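Local coordinates for Ika8 (Synthetic construct, PDB 6G6O), which is a computationally designed, symmetrical eight-bladed beta-propeller of WD40 type, made to adopt this fold rather than known to perform a biological task, at residues 137-145 with 177-185; 189-197 with 212-223. All blocks are in the same frame, centred on the assembly; numbering follows the deposited sequence.

Interaction 1 (137-145 with 177-185); sequences EVTALQFKD and AITALAFSK
Thr139 and Ile178 supply the one direct hydrogen bond between two strands that run within 5° of parallel and approach to 5.7 Å, yet do not pair as a sheet. Thr139 OG1, on the side of its strand that faces Ile178, gives its proton to Ile178 O at a modelled 2.4 Å, so short that the exact length is doubtful. From there on, side chains do the joining. The Ala140 methyl is met by one branch of Leu181, with CB 3.7 Å from CD2, while the other branch meets Gln142, CD1 being 3.6 Å from CG. Gln142 passes alongside Leu181 in the opposite sense, and its NE2 reaches a water at 2.8 Å; the water also takes a weak bond from Leu181 N. Phe183 is the residue most buried by the contact. Its CG is turned between backbone N and carbonyl carbon (chi1 73°), which swings the ring back toward 137-145. The edge of that ring meets Gln142 CB and Lys144 N in plane, N lying 3.3 Å from CZ. Lys144, kinked at chi2, runs past the ring with CD 3.5 Å from Phe183 CE1, so its aliphatic part does the packing. Val149, on strand 147-152, the neighbour of 138-144 in its sheet, touches both Leu181 and Phe183. Thr139 and Ala140 form a classic beta bulge opposite Gly151, repeated by Thr179 and Ala180 opposite Gly191. Neighbouring innermost strands that pack through side chains around a central channel are characteristic of the beta-propeller.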
loop_
_atom_site.group_PDB
_atom_site.type_symbol
_atom_site.label_atom_id
_atom_site.label_comp_id
_atom_site.label_asym_id
_atom_site.label_seq_id
_atom_site.Cartn_x
_atom_site.Cartn_y
_atom_site.Cartn_z
ATOM N N GLU A 137 -9.086 -11.416 7.822
ATOM C CA GLU A 137 -8.978 -10.465 6.724
ATOM C C GLU A 137 -7.520 -10.230 6.355
ATOM O O GLU A 137 -6.705 -9.866 7.207
ATOM C CB GLU A 137 -9.646 -9.148 7.112
ATOM C CG GLU A 137 -9.611 -8.095 6.024
ATOM C CD GLU A 137 -10.289 -6.812 6.444
ATOM O OE1 GLU A 137 -9.709 -5.731 6.208
ATOM O OE2 GLU A 137 -11.398 -6.886 7.014
ATOM N N VAL A 138 -7.193 -10.449 5.083
ATOM C CA VAL A 138 -5.846 -10.183 4.593
ATOM C C VAL A 138 -5.616 -8.678 4.586
ATOM O O VAL A 138 -6.331 -7.929 3.911
ATOM C CB VAL A 138 -5.641 -10.782 3.197
ATOM C CG1 VAL A 138 -4.203 -10.589 2.743
ATOM C CG2 VAL A 138 -6.017 -12.258 3.189
ATOM N N THR A 139 -4.615 -8.226 5.342
ATOM C CA THR A 139 -4.312 -6.807 5.439
ATOM C C THR A 139 -3.066 -6.387 4.673
ATOM O O THR A 139 -2.919 -5.198 4.381
ATOM C CB THR A 139 -4.152 -6.393 6.908
ATOM O OG1 THR A 139 -3.052 -7.103 7.491
ATOM C CG2 THR A 139 -5.419 -6.696 7.692
ATOM N N ALA A 140 -2.179 -7.322 4.336
ATOM C CA ALA A 140 -0.946 -6.998 3.635
ATOM C C ALA A 140 -0.641 -8.080 2.611
ATOM O O ALA A 140 -0.953 -9.256 2.816
ATOM C CB ALA A 140 0.230 -6.843 4.607
ATOM N N LEU A 141 -0.017 -7.673 1.508
ATOM C CA LEU A 141 0.271 -8.586 0.402
ATOM C C LEU A 141 1.505 -8.086 -0.334
ATOM O O LEU A 141 1.449 -7.050 -1.002
ATOM C CB LEU A 141 -0.919 -8.687 -0.549
ATOM C CG LEU A 141 -1.730 -9.982 -0.587
ATOM C CD1 LEU A 141 -2.452 -10.103 -1.920
ATOM C CD2 LEU A 141 -0.844 -11.192 -0.348
ATOM N N GLN A 142 2.607 -8.822 -0.223
ATOM C CA GLN A 142 3.816 -8.555 -0.991
ATOM C C GLN A 142 4.137 -9.778 -1.835
ATOM O O GLN A 142 4.128 -10.905 -1.331
ATOM C CB GLN A 142 4.995 -8.208 -0.078
ATOM C CG GLN A 142 4.837 -6.888 0.663
ATOM C CD GLN A 142 4.677 -5.700 -0.269
ATOM O OE1 GLN A 142 5.217 -5.682 -1.375
ATOM N NE2 GLN A 142 3.927 -4.698 0.178
ATOM N N PHE A 143 4.420 -9.553 -3.116
ATOM C CA PHE A 143 4.611 -10.641 -4.067
ATOM C C PHE A 143 5.775 -10.307 -4.986
ATOM O O PHE A 143 5.710 -9.336 -5.746
ATOM C CB PHE A 143 3.331 -10.882 -4.873
ATOM C CG PHE A 143 3.537 -11.674 -6.127
ATOM C CD1 PHE A 143 4.212 -12.881 -6.101
ATOM C CD2 PHE A 143 3.040 -11.215 -7.333
ATOM C CE1 PHE A 143 4.401 -13.608 -7.256
ATOM C CE2 PHE A 143 3.223 -11.939 -8.490
ATOM C CZ PHE A 143 3.904 -13.138 -8.452
ATOM N N LYS A 144 6.838 -11.109 -4.907
ATOM C CA LYS A 144 7.996 -10.985 -5.780
ATOM C C LYS A 144 8.559 -12.375 -6.045
ATOM O O LYS A 144 8.530 -13.237 -5.163
ATOM C CB LYS A 144 9.095 -10.099 -5.169
ATOM C CG LYS A 144 8.647 -8.715 -4.722
ATOM C CD LYS A 144 9.159 -8.388 -3.326
ATOM C CE LYS A 144 8.386 -7.232 -2.707
ATOM N NZ LYS A 144 8.759 -7.005 -1.282
ATOM N N ASP A 145 9.064 -12.580 -7.262
ATOM C CA ASP A 145 9.822 -13.779 -7.626
ATOM C C ASP A 145 9.040 -15.058 -7.333
ATOM O O ASP A 145 9.541 -15.994 -6.706
ATOM C CB ASP A 145 11.176 -13.799 -6.914
ATOM C CG ASP A 145 12.171 -12.837 -7.529
ATOM O OD1 ASP A 145 12.326 -12.851 -8.768
ATOM O OD2 ASP A 145 12.798 -12.065 -6.773
ATOM N N ALA A 177 -2.822 -7.258 14.401
ATOM C CA ALA A 177 -3.072 -7.193 12.968
ATOM C C ALA A 177 -1.841 -6.703 12.217
ATOM O O ALA A 177 -1.178 -5.749 12.630
ATOM C CB ALA A 177 -4.261 -6.274 12.683
ATOM N N ILE A 178 -1.536 -7.374 11.108
ATOM C CA ILE A 178 -0.403 -6.987 10.279
ATOM C C ILE A 178 -0.751 -5.717 9.517
ATOM O O ILE A 178 -1.814 -5.623 8.889
ATOM C CB ILE A 178 -0.027 -8.121 9.316
ATOM C CG1 ILE A 178 0.178 -9.430 10.081
ATOM C CG2 ILE A 178 1.215 -7.756 8.522
ATOM C CD1 ILE A 178 1.227 -9.346 11.157
ATOM N N THR A 179 0.141 -4.730 9.568
ATOM C CA THR A 179 -0.044 -3.487 8.831
ATOM C C THR A 179 0.799 -3.419 7.565
ATOM O O THR A 179 0.340 -2.882 6.553
ATOM C CB THR A 179 0.271 -2.282 9.724
ATOM O OG1 THR A 179 1.663 -2.279 10.059
ATOM C CG2 THR A 179 -0.551 -2.336 11.001
ATOM N N ALA A 180 2.016 -3.960 7.591
ATOM C CA ALA A 180 2.860 -4.005 6.405
ATOM C C ALA A 180 3.938 -5.061 6.603
ATOM O O ALA A 180 4.200 -5.507 7.723
ATOM C CB ALA A 180 3.493 -2.643 6.104
ATOM N N LEU A 181 4.563 -5.450 5.491
ATOM C CA LEU A 181 5.639 -6.436 5.511
ATOM C C LEU A 181 6.449 -6.315 4.225
ATOM O O LEU A 181 6.058 -5.620 3.286
ATOM C CB LEU A 181 5.087 -7.857 5.691
ATOM C CG LEU A 181 3.942 -8.299 4.776
ATOM C CD1 LEU A 181 4.472 -9.051 3.568
ATOM C CD2 LEU A 181 2.949 -9.153 5.541
ATOM N N ALA A 182 7.593 -7.002 4.198
ATOM C CA ALA A 182 8.468 -7.032 3.033
ATOM C C ALA A 182 9.391 -8.237 3.153
ATOM O O ALA A 182 9.541 -8.817 4.231
ATOM C CB ALA A 182 9.274 -5.737 2.904
ATOM N N PHE A 183 10.026 -8.599 2.038
ATOM C CA PHE A 183 10.838 -9.808 2.011
ATOM C C PHE A 183 11.835 -9.767 0.858
ATOM O O PHE A 183 11.549 -9.212 -0.211
ATOM C CB PHE A 183 9.965 -11.061 1.882
ATOM C CG PHE A 183 9.371 -11.249 0.511
ATOM C CD1 PHE A 183 8.267 -10.513 0.108
ATOM C CD2 PHE A 183 9.916 -12.165 -0.376
ATOM C CE1 PHE A 183 7.721 -10.691 -1.144
ATOM C CE2 PHE A 183 9.374 -12.341 -1.632
ATOM C CZ PHE A 183 8.276 -11.603 -2.014
ATOM N N SER A 184 13.009 -10.367 1.098
ATOM C CA SER A 184 14.071 -10.541 0.101
ATOM C C SER A 184 15.189 -11.411 0.674
ATOM O O SER A 184 15.579 -11.226 1.833
ATOM C CB SER A 184 14.677 -9.209 -0.366
ATOM O OG SER A 184 13.688 -8.235 -0.657
ATOM N N LYS A 185 15.699 -12.359 -0.126
ATOM C CA LYS A 185 16.805 -13.241 0.232
ATOM C C LYS A 185 16.406 -14.313 1.229
ATOM O O LYS A 185 15.772 -15.311 0.890
ATOM C CB LYS A 185 17.948 -12.447 0.846
ATOM C CG LYS A 185 19.321 -13.093 0.698
ATOM C CD LYS A 185 20.002 -13.198 2.067
ATOM C CE LYS A 185 19.917 -11.900 2.908
ATOM N NZ LYS A 185 20.950 -11.797 4.014
HETATM O O HOH W 1 2.728 -4.587 2.652
#

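Interaction 2 (189-197 with 212-223); sequences VSGAADGTI and DGHQSEVTALQF
Val189 and Phe223 face each other across two strands that run nearly antiparallel, at 166°, with axes 8.5 Å apart, too wide for sheet pairing. The backbones converge beyond the strands, where the type I turn Ala192-Gly195 meets the loop leading into strand 218-224: Val218 N donates to Ala193 O at 2.9 Å, bent to 139° at the hydrogen. Gly195 and Gly213, both with positive phi, let the loops draw close. Val218 grips the turn with both branches, CG1 against Gly195 CA (3.7 Å) and CG2 against Ala192 O. Leu221 packs on the backbone of Gly191, its CD1 3.5 Å from the glycine CA. Ile197 CD1 meets the Phe223 ring at its edge, 3.6 Å from CE1, while Val189 CG1 lies over one face. Asp194 closes an Asx turn: OD1 takes Thr196 OG1 on its syn side and Thr196 N from above the carboxylate plane. Thr196 OG1 also bonds His174 ND1, and Ser190 OG joins His174 NE2 to Trp200 NE1, resembling, on the 189-197 side, the Asp-His-Ser-Trp network of WD40 blades. Packing one blade's second strand and turn on the next blade's innermost strand is characteristic of a beta-propeller.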
loop_
_atom_site.group_PDB
_atom_site.type_symbol
_atom_site.label_atom_id
_atom_site.label_comp_id
_atom_site.label_asym_id
_atom_site.label_seq_id
_atom_site.Cartn_x
_atom_site.Cartn_y
_atom_site.Cartn_z
ATOM N N VAL A 189 10.407 -9.503 6.834
ATOM C CA VAL A 189 10.149 -8.542 7.898
ATOM C C VAL A 189 8.667 -8.201 7.866
ATOM O O VAL A 189 8.107 -7.945 6.796
ATOM C CB VAL A 189 11.021 -7.277 7.754
ATOM C CG1 VAL A 189 10.899 -6.690 6.352
ATOM C CG2 VAL A 189 10.655 -6.248 8.813
ATOM N N SER A 190 8.032 -8.230 9.033
ATOM C CA SER A 190 6.623 -7.893 9.158
ATOM C C SER A 190 6.444 -6.918 10.310
ATOM O O SER A 190 7.242 -6.889 11.249
ATOM C CB SER A 190 5.755 -9.141 9.386
ATOM O OG SER A 190 6.069 -9.766 10.620
ATOM N N GLY A 191 5.399 -6.118 10.221
ATOM C CA GLY A 191 5.066 -5.179 11.281
ATOM C C GLY A 191 3.596 -5.247 11.609
ATOM O O GLY A 191 2.749 -5.316 10.719
ATOM N N ALA A 192 3.296 -5.233 12.903
ATOM C CA ALA A 192 1.932 -5.344 13.394
ATOM C C ALA A 192 1.474 -4.015 13.981
ATOM O O ALA A 192 2.270 -3.111 14.242
ATOM C CB ALA A 192 1.818 -6.460 14.438
ATOM N N ALA A 193 0.161 -3.918 14.198
ATOM C CA ALA A 193 -0.453 -2.683 14.671
ATOM C C ALA A 193 -0.035 -2.305 16.087
ATOM O O ALA A 193 -0.267 -1.160 16.490
ATOM C CB ALA A 193 -1.976 -2.799 14.599
ATOM N N ASP A 194 0.565 -3.218 16.846
ATOM C CA ASP A 194 0.984 -2.931 18.211
ATOM C C ASP A 194 2.392 -2.353 18.288
ATOM O O ASP A 194 2.921 -2.187 19.391
ATOM C CB ASP A 194 0.895 -4.195 19.072
ATOM C CG ASP A 194 1.603 -5.384 18.446
ATOM O OD1 ASP A 194 2.291 -5.202 17.422
ATOM O OD2 ASP A 194 1.466 -6.505 18.980
ATOM N N GLY A 195 3.006 -2.045 17.148
ATOM C CA GLY A 195 4.343 -1.501 17.120
ATOM C C GLY A 195 5.449 -2.523 16.988
ATOM O O GLY A 195 6.601 -2.136 16.757
ATOM N N THR A 196 5.144 -3.811 17.120
ATOM C CA THR A 196 6.176 -4.834 17.033
ATOM C C THR A 196 6.639 -5.012 15.592
ATOM O O THR A 196 5.850 -4.911 14.649
ATOM C CB THR A 196 5.662 -6.166 17.582
ATOM O OG1 THR A 196 4.511 -6.583 16.838
ATOM C CG2 THR A 196 5.290 -6.030 19.051
ATOM N N ILE A 197 7.932 -5.277 15.427
ATOM C CA ILE A 197 8.529 -5.549 14.127
ATOM C C ILE A 197 9.338 -6.831 14.247
ATOM O O ILE A 197 10.211 -6.940 15.115
ATOM C CB ILE A 197 9.414 -4.383 13.645
ATOM C CG1 ILE A 197 8.544 -3.225 13.145
ATOM C CG2 ILE A 197 10.378 -4.851 12.560
ATOM C CD1 ILE A 197 8.167 -3.316 11.683
ATOM N N ASP A 212 9.891 -4.467 19.982
ATOM C CA ASP A 212 8.565 -4.013 20.382
ATOM C C ASP A 212 8.188 -2.679 19.753
ATOM O O ASP A 212 7.017 -2.290 19.816
ATOM C CB ASP A 212 8.483 -3.912 21.911
ATOM C CG ASP A 212 7.059 -4.042 22.434
ATOM O OD1 ASP A 212 6.263 -3.089 22.284
ATOM O OD2 ASP A 212 6.729 -5.113 22.988
ATOM N N GLY A 213 9.139 -1.979 19.143
ATOM C CA GLY A 213 8.856 -0.698 18.531
ATOM C C GLY A 213 8.923 0.441 19.527
ATOM O O GLY A 213 9.138 0.264 20.728
ATOM N N HIS A 214 8.729 1.650 19.004
ATOM C CA HIS A 214 8.791 2.866 19.802
ATOM C C HIS A 214 7.448 3.579 19.890
ATOM O O HIS A 214 7.399 4.736 20.319
ATOM C CB HIS A 214 9.852 3.812 19.238
ATOM C CG HIS A 214 11.164 3.147 18.957
ATOM N ND1 HIS A 214 12.091 2.887 19.943
ATOM C CD2 HIS A 214 11.701 2.685 17.803
ATOM C CE1 HIS A 214 13.144 2.296 19.408
ATOM N NE2 HIS A 214 12.932 2.162 18.111
ATOM N N GLN A 215 6.359 2.920 19.498
ATOM C CA GLN A 215 5.038 3.528 19.516
ATOM C C GLN A 215 4.000 2.489 19.913
ATOM O O GLN A 215 4.230 1.280 19.823
ATOM C CB GLN A 215 4.671 4.130 18.151
ATOM C CG GLN A 215 5.452 5.379 17.781
ATOM C CD GLN A 215 5.650 5.520 16.285
ATOM O OE1 GLN A 215 6.117 4.597 15.618
ATOM N NE2 GLN A 215 5.295 6.682 15.748
ATOM N N SER A 216 2.848 2.981 20.360
ATOM C CA SER A 216 1.673 2.160 20.604
ATOM C C SER A 216 0.609 2.497 19.567
ATOM O O SER A 216 0.389 3.670 19.251
ATOM C CB SER A 216 1.124 2.380 22.016
ATOM O OG SER A 216 2.038 1.920 22.996
ATOM N N GLU A 217 -0.043 1.458 19.041
ATOM C CA GLU A 217 -1.029 1.598 17.974
ATOM C C GLU A 217 -0.444 2.298 16.754
ATOM O O GLU A 217 -0.714 3.483 16.529
ATOM C CB GLU A 217 -2.263 2.372 18.452
ATOM C CG GLU A 217 -2.806 1.969 19.807
ATOM C CD GLU A 217 -4.061 2.744 20.163
ATOM O OE1 GLU A 217 -5.112 2.497 19.533
ATOM O OE2 GLU A 217 -3.996 3.608 21.061
ATOM N N VAL A 218 0.351 1.591 15.961
ATOM C CA VAL A 218 0.845 2.164 14.715
ATOM C C VAL A 218 -0.230 2.026 13.646
ATOM O O VAL A 218 -1.007 1.064 13.628
ATOM C CB VAL A 218 2.171 1.508 14.280
ATOM C CG1 VAL A 218 3.198 1.595 15.399
ATOM C CG2 VAL A 218 1.954 0.066 13.853
ATOM N N THR A 219 -0.292 3.014 12.757
ATOM C CA THR A 219 -1.309 3.062 11.716
ATOM C C THR A 219 -0.760 2.836 10.318
ATOM O O THR A 219 -1.474 2.297 9.471
ATOM C CB THR A 219 -2.035 4.414 11.741
ATOM O OG1 THR A 219 -1.091 5.468 11.517
ATOM C CG2 THR A 219 -2.706 4.629 13.084
ATOM N N ALA A 220 0.482 3.234 10.061
ATOM C CA ALA A 220 1.090 3.088 8.750
ATOM C C ALA A 220 2.541 2.660 8.914
ATOM O O ALA A 220 3.220 3.064 9.862
ATOM C CB ALA A 220 1.007 4.390 7.944
ATOM N N LEU A 221 3.004 1.833 7.983
ATOM C CA LEU A 221 4.376 1.352 7.975
ATOM C C LEU A 221 4.941 1.450 6.567
ATOM O O LEU A 221 4.205 1.479 5.578
ATOM C CB LEU A 221 4.477 -0.099 8.465
ATOM C CG LEU A 221 4.487 -0.359 9.969
ATOM C CD1 LEU A 221 4.828 -1.809 10.227
ATOM C CD2 LEU A 221 5.477 0.548 10.664
ATOM N N GLN A 222 6.269 1.493 6.491
ATOM C CA GLN A 222 6.962 1.518 5.212
ATOM C C GLN A 222 8.338 0.897 5.389
ATOM O O GLN A 222 9.047 1.218 6.347
ATOM C CB GLN A 222 7.082 2.949 4.675
ATOM C CG GLN A 222 7.275 3.028 3.173
ATOM C CD GLN A 222 5.966 2.997 2.415
ATOM O OE1 GLN A 222 4.890 3.093 3.005
ATOM N NE2 GLN A 222 6.051 2.864 1.097
ATOM N N PHE A 223 8.706 0.006 4.470
ATOM C CA PHE A 223 9.994 -0.675 4.497
ATOM C C PHE A 223 10.760 -0.334 3.229
ATOM O O PHE A 223 10.271 -0.577 2.120
ATOM C CB PHE A 223 9.820 -2.191 4.617
ATOM C CG PHE A 223 9.054 -2.622 5.833
ATOM C CD1 PHE A 223 9.673 -2.696 7.068
ATOM C CD2 PHE A 223 7.717 -2.967 5.737
ATOM C CE1 PHE A 223 8.972 -3.097 8.186
ATOM C CE2 PHE A 223 7.012 -3.367 6.853
ATOM C CZ PHE A 223 7.640 -3.432 8.078
HETATM O O HOH W 2 2.467 -1.256 22.122
#

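Overall arrangement
Both interactions join consecutive blades of the ring, and the blade of strands 178-184 and 187-192 takes part in each. Interaction 1 uses its innermost strand to meet the blade before; interaction 2 uses the next strand, the turn beyond it and the start of strand 197-201 to meet the blade after. They touch directly through pairing of those first two strands, with Ala182 N probably bonded to Val189 O, and Thr179 packs against Leu221. Both are partly buried, but interaction 1 lies nearer the centre of the chain. Its contacts combine a threonine hydroxyl bond to a backbone carbonyl, apolar packing, alkyl parts of glutamine and lysine, and a water, whereas interaction 2 combines an aliphatic and aromatic cluster with backbone contacts between loops.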